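Periplasmic binding protein/LacI transcriptional regulator (Burkholderia multivorans, PDB 4YLE) probably binds a simple sugar in the periplasm, in a cleft between two alpha/beta lobes, and delivers it to an ABC transporter for uptake. Local coordinates at residues I119-D124 against D288-A293; V153-A158 against Q187-A192; N231-I236 against D257-I262. All coordinates share one frame; numbering follows the deposited sequence.

All three contacts are largely buried, but they serve different places in a two-lobed periplasmic binding protein. Interaction 1 lies in the lobe built on the seven-stranded mixed sheet and packs a helix on a strand almost wholly by methyl groups, with no polar bond between the segments. Interactions 2 and 3 share the lobe of the four-stranded parallel sheet, their centres about 19 Å apart, and involve helices from opposite faces of that sheet. Interaction 2 joins two helices through small residues, with a water at its outer side. Interaction 3 lies nearest the centre of the chain, at the ligand site; there carboxylates, backbone N-H groups and a water do the work, backed by isoleucines.

Interaction 1 (I119-D124 against D288-A293); sequences IVVNID and DTALKA
Thr289 divides its two branches between its own helix and the sheet it packs on: OG1 is hydrogen-bonded to the backbone O of Phe285, one turn back, while CG2 rests on Val121. With its hydroxyl engaged in this way, the threonine meets the strand as an apolar residue. The contact is apolar, mostly methyl on methyl, and the segments 119-124 and 288-293 bury 188 Å² between them. Val121 carries the middle of it through a single branch. Its CG1 stands anti to the backbone N (chi1 180°), which places CG2 beside that N and up against the helix. There CG2 touches two consecutive residues, 3.9 Å from Thr289 CG2 and 3.9 Å from Ala290 CB. The valine and threonine side chains pass each other obliquely. Two residues earlier, Ile119 works in the same manner, using its short branch. Its CG2 lies 4.2 Å from Ala290 CA and 4.3 Å from Ala293 CB, and so meets residues one turn apart. Ala290 thus sits between the two strand residues, and its small side chain lets the helix axis come within 8.3 Å of the strand axis. The two run nearly antiparallel, at 156°. Alternation along the strand sends Ile119 and Val121 to the helix and Val120 to the other face. At the strand's C-terminal end Asp124 hydrogen-bonds the unidentified ligand and pairs with Lys40. This is the packing of a three-layered alpha/beta/alpha sandwich, in the lobe of this periplasmic binding protein built on the seven-stranded sheet. Strand 119-123 lies inside that sheet, between strands 95-98 and 141-144, and Val142 of the latter touches both Val121 and Thr289. Helix 107-115 covers the opposite face over Val120, and helix 45-60 reaches Ile123.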
loop_
_atom_site.group_PDB
_atom_site.type_symbol
_atom_site.label_atom_id
_atom_site.label_comp_id
_atom_site.label_asym_id
_atom_site.label_seq_id
_atom_site.Cartn_x
_atom_site.Cartn_y
_atom_site.Cartn_z
ATOM N N ILE A 119 -0.969 -7.615 -21.282
ATOM C CA ILE A 119 -1.277 -6.275 -20.819
ATOM C C ILE A 119 -0.958 -6.253 -19.327
ATOM O O ILE A 119 -1.410 -7.109 -18.587
ATOM C CB ILE A 119 -2.772 -5.898 -21.103
ATOM C CG1 ILE A 119 -3.019 -5.851 -22.623
ATOM C CG2 ILE A 119 -3.176 -4.553 -20.454
ATOM C CD1 ILE A 119 -2.178 -4.807 -23.366
ATOM N N VAL A 120 -0.156 -5.289 -18.899
ATOM C CA VAL A 120 0.123 -5.106 -17.467
ATOM C C VAL A 120 -0.416 -3.789 -16.980
ATOM O O VAL A 120 -0.174 -2.758 -17.585
ATOM C CB VAL A 120 1.629 -5.162 -17.198
ATOM C CG1 VAL A 120 1.915 -4.994 -15.709
ATOM C CG2 VAL A 120 2.227 -6.465 -17.762
ATOM N N VAL A 121 -1.136 -3.844 -15.856
ATOM C CA VAL A 121 -1.645 -2.686 -15.164
ATOM C C VAL A 121 -1.044 -2.716 -13.774
ATOM O O VAL A 121 -0.991 -3.759 -13.151
ATOM C CB VAL A 121 -3.173 -2.709 -15.075
ATOM C CG1 VAL A 121 -3.690 -1.502 -14.341
ATOM C CG2 VAL A 121 -3.804 -2.774 -16.487
ATOM N N ASN A 122 -0.596 -1.554 -13.341
ATOM C CA ASN A 122 0.090 -1.336 -12.071
ATOM C C ASN A 122 -0.944 -0.789 -11.107
ATOM O O ASN A 122 -1.594 0.211 -11.421
ATOM C CB ASN A 122 1.231 -0.348 -12.334
ATOM C CG ASN A 122 2.075 0.007 -11.126
ATOM O OD1 ASN A 122 2.923 0.880 -11.260
ATOM N ND2 ASN A 122 1.896 -0.666 -9.984
ATOM N N ILE A 123 -1.094 -1.419 -9.952
ATOM C CA ILE A 123 -1.908 -0.830 -8.896
ATOM C C ILE A 123 -1.151 -0.637 -7.584
ATOM O O ILE A 123 -0.083 -1.200 -7.421
ATOM C CB ILE A 123 -3.155 -1.680 -8.591
ATOM C CG1 ILE A 123 -2.786 -3.018 -7.926
ATOM C CG2 ILE A 123 -3.982 -1.919 -9.901
ATOM C CD1 ILE A 123 -4.017 -3.898 -7.535
ATOM N N ASP A 124 -1.728 0.191 -6.691
ATOM C CA ASP A 124 -1.314 0.333 -5.275
ATOM C C ASP A 124 -0.009 1.110 -5.132
ATOM O O ASP A 124 0.001 2.267 -4.697
ATOM C CB ASP A 124 -1.199 -1.040 -4.620
ATOM C CG ASP A 124 -0.735 -0.968 -3.168
ATOM O OD1 ASP A 124 -0.902 0.084 -2.550
ATOM O OD2 ASP A 124 -0.217 -1.983 -2.643
ATOM N N ASP A 288 -10.514 -3.960 -14.610
ATOM C CA ASP A 288 -11.343 -3.329 -15.653
ATOM C C ASP A 288 -10.486 -2.626 -16.698
ATOM O O ASP A 288 -10.764 -2.710 -17.907
ATOM C CB ASP A 288 -12.322 -2.326 -15.054
ATOM C CG ASP A 288 -13.630 -2.958 -14.610
ATOM O OD1 ASP A 288 -13.898 -4.134 -14.967
ATOM O OD2 ASP A 288 -14.399 -2.246 -13.915
ATOM N N THR A 289 -9.450 -1.934 -16.233
ATOM C CA THR A 289 -8.522 -1.248 -17.114
ATOM C C THR A 289 -7.921 -2.240 -18.121
ATOM O O THR A 289 -7.865 -1.971 -19.334
ATOM C CB THR A 289 -7.399 -0.553 -16.305
ATOM O OG1 THR A 289 -7.973 0.491 -15.511
ATOM C CG2 THR A 289 -6.380 0.065 -17.264
ATOM N N ALA A 290 -7.506 -3.399 -17.622
ATOM C CA ALA A 290 -6.900 -4.425 -18.460
ATOM C C ALA A 290 -7.925 -5.000 -19.443
ATOM O O ALA A 290 -7.656 -5.153 -20.634
ATOM C CB ALA A 290 -6.313 -5.516 -17.586
ATOM N N LEU A 291 -9.117 -5.306 -18.945
ATOM C CA LEU A 291 -10.142 -5.893 -19.796
ATOM C C LEU A 291 -10.599 -4.909 -20.889
ATOM O O LEU A 291 -10.910 -5.310 -21.997
ATOM C CB LEU A 291 -11.345 -6.355 -18.947
ATOM C CG LEU A 291 -11.099 -7.487 -17.934
ATOM C CD1 LEU A 291 -12.324 -7.731 -17.081
ATOM C CD2 LEU A 291 -10.689 -8.792 -18.601
ATOM N N LYS A 292 -10.652 -3.625 -20.562
ATOM C CA LYS A 292 -11.047 -2.621 -21.540
ATOM C C LYS A 292 -10.008 -2.547 -22.663
ATOM O O LYS A 292 -10.345 -2.498 -23.859
ATOM C CB LYS A 292 -11.244 -1.272 -20.838
ATOM C CG LYS A 292 -12.545 -1.260 -20.047
ATOM C CD LYS A 292 -12.857 0.088 -19.458
ATOM C CE LYS A 292 -14.233 0.075 -18.801
ATOM N NZ LYS A 292 -14.569 1.395 -18.196
ATOM N N ALA A 293 -8.736 -2.601 -22.280
ATOM C CA ALA A 293 -7.655 -2.607 -23.255
ATOM C C ALA A 293 -7.797 -3.830 -24.139
ATOM O O ALA A 293 -7.725 -3.729 -25.362
ATOM C CB ALA A 293 -6.306 -2.579 -22.557
#

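Interaction 2 (V153-A158 against Q187-A192); sequences VGDYLA and QDAMKA
Ala189 lays its methyl over the backbone of Gly154, with CB 3.4 Å from the glycine C. Here two neighbouring helices, 146-160 and 177-193, pack closely at a glycine facing an alanine; they flank strand 166-171 in the chain and cover one face of the four-stranded parallel sheet in this Rossmann-like lobe. Because Gly154 has no side chain, the axes approach to 8.1 Å and cross at -30°, the chains running in the same general direction. Met190, a selenomethionine here, fills the sheet-facing side of the crossing. Bends at chi2 (-58°) and chi3 (94°) fold its end back toward the partner helix. CE therefore comes to 3.2 Å from Gly154 O, a close methyl-to-carbonyl approach, and to 4.0 Å from Ala158 CB. It also meets Leu157 CD2, the two side chains crossing at about a right angle. On the sheet side both Leu157 and Met190 pack on Leu228 of strand 226-229. Asp155 lies on the other side, its OD1 held by a salt bridge to Arg151 NE and lying 3.7 Å from Ala189 CB. One water donates to Asp155 OD1 at 2.7 Å and to Ala189 O at 3.1 Å, bridging the helices.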
loop_
_atom_site.group_PDB
_atom_site.type_symbol
_atom_site.label_atom_id
_atom_site.label_comp_id
_atom_site.label_asym_id
_atom_site.label_seq_id
_atom_site.Cartn_x
_atom_site.Cartn_y
_atom_site.Cartn_z
ATOM N N VAL A 153 -4.509 12.149 7.217
ATOM C CA VAL A 153 -4.318 11.484 8.500
ATOM C C VAL A 153 -3.464 12.371 9.401
ATOM O O VAL A 153 -3.833 12.634 10.531
ATOM C CB VAL A 153 -3.680 10.115 8.319
ATOM C CG1 VAL A 153 -3.419 9.441 9.677
ATOM C CG2 VAL A 153 -4.613 9.250 7.414
ATOM N N GLY A 154 -2.345 12.846 8.876
ATOM C CA GLY A 154 -1.487 13.757 9.614
ATOM C C GLY A 154 -2.194 15.019 10.106
ATOM O O GLY A 154 -1.952 15.477 11.251
ATOM N N ASP A 155 -3.053 15.599 9.266
ATOM C CA ASP A 155 -3.801 16.805 9.648
ATOM C C ASP A 155 -4.721 16.566 10.832
ATOM O O ASP A 155 -4.853 17.435 11.691
ATOM C CB ASP A 155 -4.644 17.337 8.470
ATOM C CG ASP A 155 -3.816 18.070 7.425
ATOM O OD1 ASP A 155 -2.656 18.436 7.711
ATOM O OD2 ASP A 155 -4.341 18.281 6.308
ATOM N N TYR A 156 -5.407 15.434 10.854
ATOM C CA TYR A 156 -6.279 15.125 11.976
ATOM C C TYR A 156 -5.472 15.029 13.276
ATOM O O TYR A 156 -5.847 15.608 14.300
ATOM C CB TYR A 156 -7.047 13.835 11.717
ATOM C CG TYR A 156 -8.158 13.604 12.715
ATOM C CD1 TYR A 156 -9.332 14.350 12.674
ATOM C CD2 TYR A 156 -8.023 12.666 13.702
ATOM C CE1 TYR A 156 -10.350 14.138 13.600
ATOM C CE2 TYR A 156 -9.029 12.451 14.630
ATOM C CZ TYR A 156 -10.184 13.177 14.574
ATOM O OH TYR A 156 -11.181 12.963 15.513
ATOM N N LEU A 157 -4.358 14.304 13.230
ATOM C CA LEU A 157 -3.450 14.243 14.361
ATOM C C LEU A 157 -2.978 15.612 14.798
ATOM O O LEU A 157 -2.933 15.904 15.995
ATOM C CB LEU A 157 -2.241 13.385 14.014
ATOM C CG LEU A 157 -1.125 13.308 15.062
ATOM C CD1 LEU A 157 -1.595 12.704 16.400
ATOM C CD2 LEU A 157 0.027 12.487 14.464
ATOM N N ALA A 158 -2.615 16.462 13.848
ATOM C CA ALA A 158 -2.095 17.795 14.195
ATOM C C ALA A 158 -3.067 18.574 15.060
ATOM O O ALA A 158 -2.648 19.329 15.936
ATOM C CB ALA A 158 -1.781 18.578 12.939
ATOM N N GLN A 187 5.027 14.182 6.933
ATOM C CA GLN A 187 5.939 15.302 7.198
ATOM C C GLN A 187 5.243 16.643 6.885
ATOM O O GLN A 187 5.359 17.585 7.625
ATOM C CB GLN A 187 7.230 15.194 6.381
ATOM C CG GLN A 187 8.091 13.963 6.623
ATOM C CD GLN A 187 9.285 14.210 7.509
ATOM O OE1 GLN A 187 9.289 15.110 8.351
ATOM N NE2 GLN A 187 10.318 13.408 7.317
ATOM N N ASP A 188 4.496 16.709 5.784
ATOM C CA ASP A 188 3.796 17.931 5.399
ATOM C C ASP A 188 2.855 18.382 6.498
ATOM O O ASP A 188 2.789 19.566 6.843
ATOM C CB ASP A 188 2.971 17.706 4.125
ATOM C CG ASP A 188 3.827 17.416 2.880
ATOM O OD1 ASP A 188 5.048 17.730 2.865
ATOM O OD2 ASP A 188 3.218 16.930 1.868
ATOM N N ALA A 189 2.114 17.420 7.042
ATOM C CA ALA A 189 1.140 17.709 8.091
ATOM C C ALA A 189 1.820 18.238 9.348
ATOM O O ALA A 189 1.377 19.236 9.944
ATOM C CB ALA A 189 0.345 16.462 8.396
HETATM N N MSE A 190 2.896 17.567 9.749
HETATM C CA MSE A 190 3.617 17.953 10.953
HETATM C C MSE A 190 4.248 19.334 10.818
HETATM O O MSE A 190 4.147 20.145 11.741
HETATM C CB MSE A 190 4.665 16.905 11.281
HETATM C CG MSE A 190 4.040 15.539 11.658
HETATM SE SE MSE A 190 2.791 15.628 13.195
HETATM C CE MSE A 190 1.081 15.843 12.203
ATOM N N LYS A 191 4.877 19.611 9.670
ATOM C CA LYS A 191 5.394 20.962 9.370
ATOM C C LYS A 191 4.334 22.055 9.478
ATOM O O LYS A 191 4.554 23.107 10.072
ATOM C CB LYS A 191 5.961 21.032 7.955
ATOM C CG LYS A 191 7.306 20.382 7.677
ATOM C CD LYS A 191 7.602 20.479 6.165
ATOM C CE LYS A 191 9.016 20.060 5.784
ATOM N NZ LYS A 191 9.489 18.853 6.502
ATOM N N ALA A 192 3.193 21.811 8.850
ATOM C CA ALA A 192 2.120 22.787 8.763
ATOM C C ALA A 192 1.542 23.113 10.143
ATOM O O ALA A 192 0.972 24.206 10.365
ATOM C CB ALA A 192 1.039 22.267 7.864
HETATM O O HOH W 1 -1.633 19.812 9.832
#

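Interaction 3 (N231-I236 against D257-I262); sequences NDNMAI and DNINAI
Asn231 sets its CB 3.6 Å from Asp257 OD2 and caps helix 232-244. Its CG stands between its backbone N and carbonyl carbon (chi1 77°), which brings OD1 back to accept from Met234 N at 2.9 Å, the donor lying 38° above the carbonyl plane. Its ND2 and Asp257 OD2 each hydrogen-bond the same oxygen of the unidentified ligand, consistent with this helix start lining the binding cleft. Asp232 follows and reaches straight into the loop 257-262. Its OD2 takes the N-H of Ile259 at 2.9 Å (N-H...O 154°), nearly along the C-O axis, while OD1 bonds Thr274 OG1. Ile262 and the CG1 of Ile259 pack against this carboxylate. Asn233 gives its backbone N to a water at 3.1 Å, which in turn donates to Asp257 OD2 at 2.8 Å. One turn on, Ile236 closes the apolar side: CD1 is 3.8 Å from Ala261 CB and also touches Ile259 CD1, and CG1 meets Ile262 CD1. Asp232 OD2 and Asp257 OD2 lie 5.4 Å apart. Two acidic groups so near would disfavour each other, but Ile259 N-H and Thr274 satisfy Asp232, and the nearby helix start may ease the charge; Gln277 also bonds Asp257, which would hold it in a set orientation toward the ligand.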
loop_
_atom_site.group_PDB
_atom_site.type_symbol
_atom_site.label_atom_id
_atom_site.label_comp_id
_atom_site.label_asym_id
_atom_site.label_seq_id
_atom_site.Cartn_x
_atom_site.Cartn_y
_atom_site.Cartn_z
ATOM N N ASN A 231 1.279 2.123 7.636
ATOM C CA ASN A 231 0.119 1.234 7.433
ATOM C C ASN A 231 -0.418 0.769 8.780
ATOM O O ASN A 231 0.200 1.015 9.812
ATOM C CB ASN A 231 0.473 0.078 6.473
ATOM C CG ASN A 231 1.286 -1.004 7.108
ATOM O OD1 ASN A 231 1.864 -0.812 8.170
ATOM N ND2 ASN A 231 1.335 -2.172 6.455
ATOM N N ASP A 232 -1.600 0.177 8.762
ATOM C CA ASP A 232 -2.257 -0.243 9.975
ATOM C C ASP A 232 -1.490 -1.360 10.684
ATOM O O ASP A 232 -1.481 -1.423 11.917
ATOM C CB ASP A 232 -3.673 -0.701 9.694
ATOM C CG ASP A 232 -4.667 0.476 9.511
ATOM O OD1 ASP A 232 -4.302 1.653 9.712
ATOM O OD2 ASP A 232 -5.830 0.180 9.138
ATOM N N ASN A 233 -0.858 -2.250 9.928
ATOM C CA ASN A 233 -0.107 -3.334 10.569
ATOM C C ASN A 233 1.028 -2.745 11.419
ATOM O O ASN A 233 1.244 -3.173 12.579
ATOM C CB ASN A 233 0.426 -4.325 9.546
ATOM C CG ASN A 233 -0.603 -5.357 9.170
ATOM O OD1 ASN A 233 -1.597 -5.556 9.898
ATOM N ND2 ASN A 233 -0.358 -6.065 8.081
HETATM N N MSE A 234 1.725 -1.753 10.872
HETATM C CA MSE A 234 2.772 -1.123 11.670
HETATM C C MSE A 234 2.163 -0.378 12.840
HETATM O O MSE A 234 2.770 -0.351 13.925
HETATM C CB MSE A 234 3.627 -0.225 10.817
HETATM C CG MSE A 234 4.560 -1.026 9.957
HETATM SE SE MSE A 234 5.812 -0.005 8.923
HETATM C CE MSE A 234 4.541 1.216 8.113
ATOM N N ALA A 235 0.979 0.213 12.642
ATOM C CA ALA A 235 0.276 0.899 13.725
ATOM C C ALA A 235 -0.093 -0.065 14.848
ATOM O O ALA A 235 -0.002 0.311 16.007
ATOM C CB ALA A 235 -0.950 1.597 13.215
ATOM N N ILE A 236 -0.494 -1.297 14.506
ATOM C CA ILE A 236 -0.794 -2.323 15.507
ATOM C C ILE A 236 0.472 -2.598 16.298
ATOM O O ILE A 236 0.437 -2.685 17.530
ATOM C CB ILE A 236 -1.335 -3.617 14.844
ATOM C CG1 ILE A 236 -2.739 -3.345 14.307
ATOM C CG2 ILE A 236 -1.316 -4.793 15.809
ATOM C CD1 ILE A 236 -3.297 -4.456 13.397
ATOM N N ASP A 257 -4.948 2.296 6.050
ATOM C CA ASP A 257 -5.525 1.096 5.365
ATOM C C ASP A 257 -6.957 0.823 5.803
ATOM O O ASP A 257 -7.731 0.218 5.053
ATOM C CB ASP A 257 -4.743 -0.223 5.581
ATOM C CG ASP A 257 -3.437 -0.287 4.775
ATOM O OD1 ASP A 257 -3.256 0.544 3.869
ATOM O OD2 ASP A 257 -2.590 -1.156 5.081
ATOM N N ASN A 258 -7.294 1.203 7.031
ATOM C CA ASN A 258 -8.580 0.864 7.623
ATOM C C ASN A 258 -8.889 -0.644 7.623
ATOM O O ASN A 258 -9.995 -1.079 7.229
ATOM C CB ASN A 258 -9.675 1.639 6.909
ATOM C CG ASN A 258 -10.968 1.672 7.674
ATOM O OD1 ASN A 258 -11.003 1.560 8.906
ATOM N ND2 ASN A 258 -12.067 1.797 6.937
ATOM N N ILE A 259 -7.937 -1.459 8.082
ATOM C CA ILE A 259 -8.221 -2.893 8.224
ATOM C C ILE A 259 -9.132 -3.170 9.414
ATOM O O ILE A 259 -9.185 -2.393 10.360
ATOM C CB ILE A 259 -6.933 -3.736 8.360
ATOM C CG1 ILE A 259 -6.209 -3.400 9.667
ATOM C CG2 ILE A 259 -6.065 -3.525 7.110
ATOM C CD1 ILE A 259 -4.938 -4.195 9.924
ATOM N N ASN A 260 -9.865 -4.279 9.360
ATOM C CA ASN A 260 -10.785 -4.600 10.446
ATOM C C ASN A 260 -10.104 -4.610 11.788
ATOM O O ASN A 260 -10.691 -4.180 12.775
ATOM C CB ASN A 260 -11.450 -5.954 10.224
ATOM C CG ASN A 260 -12.433 -5.907 9.107
ATOM O OD1 ASN A 260 -13.268 -5.006 9.070
ATOM N ND2 ASN A 260 -12.329 -6.846 8.161
ATOM N N ALA A 261 -8.866 -5.097 11.839
ATOM C CA ALA A 261 -8.187 -5.219 13.132
ATOM C C ALA A 261 -8.053 -3.845 13.794
ATOM O O ALA A 261 -7.949 -3.750 15.011
ATOM C CB ALA A 261 -6.820 -5.880 12.966
ATOM N N ILE A 262 -8.080 -2.779 13.000
ATOM C CA ILE A 262 -7.863 -1.442 13.554
ATOM C C ILE A 262 -9.150 -0.845 14.130
ATOM O O ILE A 262 -9.120 0.128 14.883
ATOM C CB ILE A 262 -7.262 -0.481 12.477
ATOM C CG1 ILE A 262 -6.252 0.467 13.122
ATOM C CG2 ILE A 262 -8.321 0.310 11.736
ATOM C CD1 ILE A 262 -4.921 -0.204 13.466
HETATM O O HOH W 2 -2.098 -2.868 7.180
#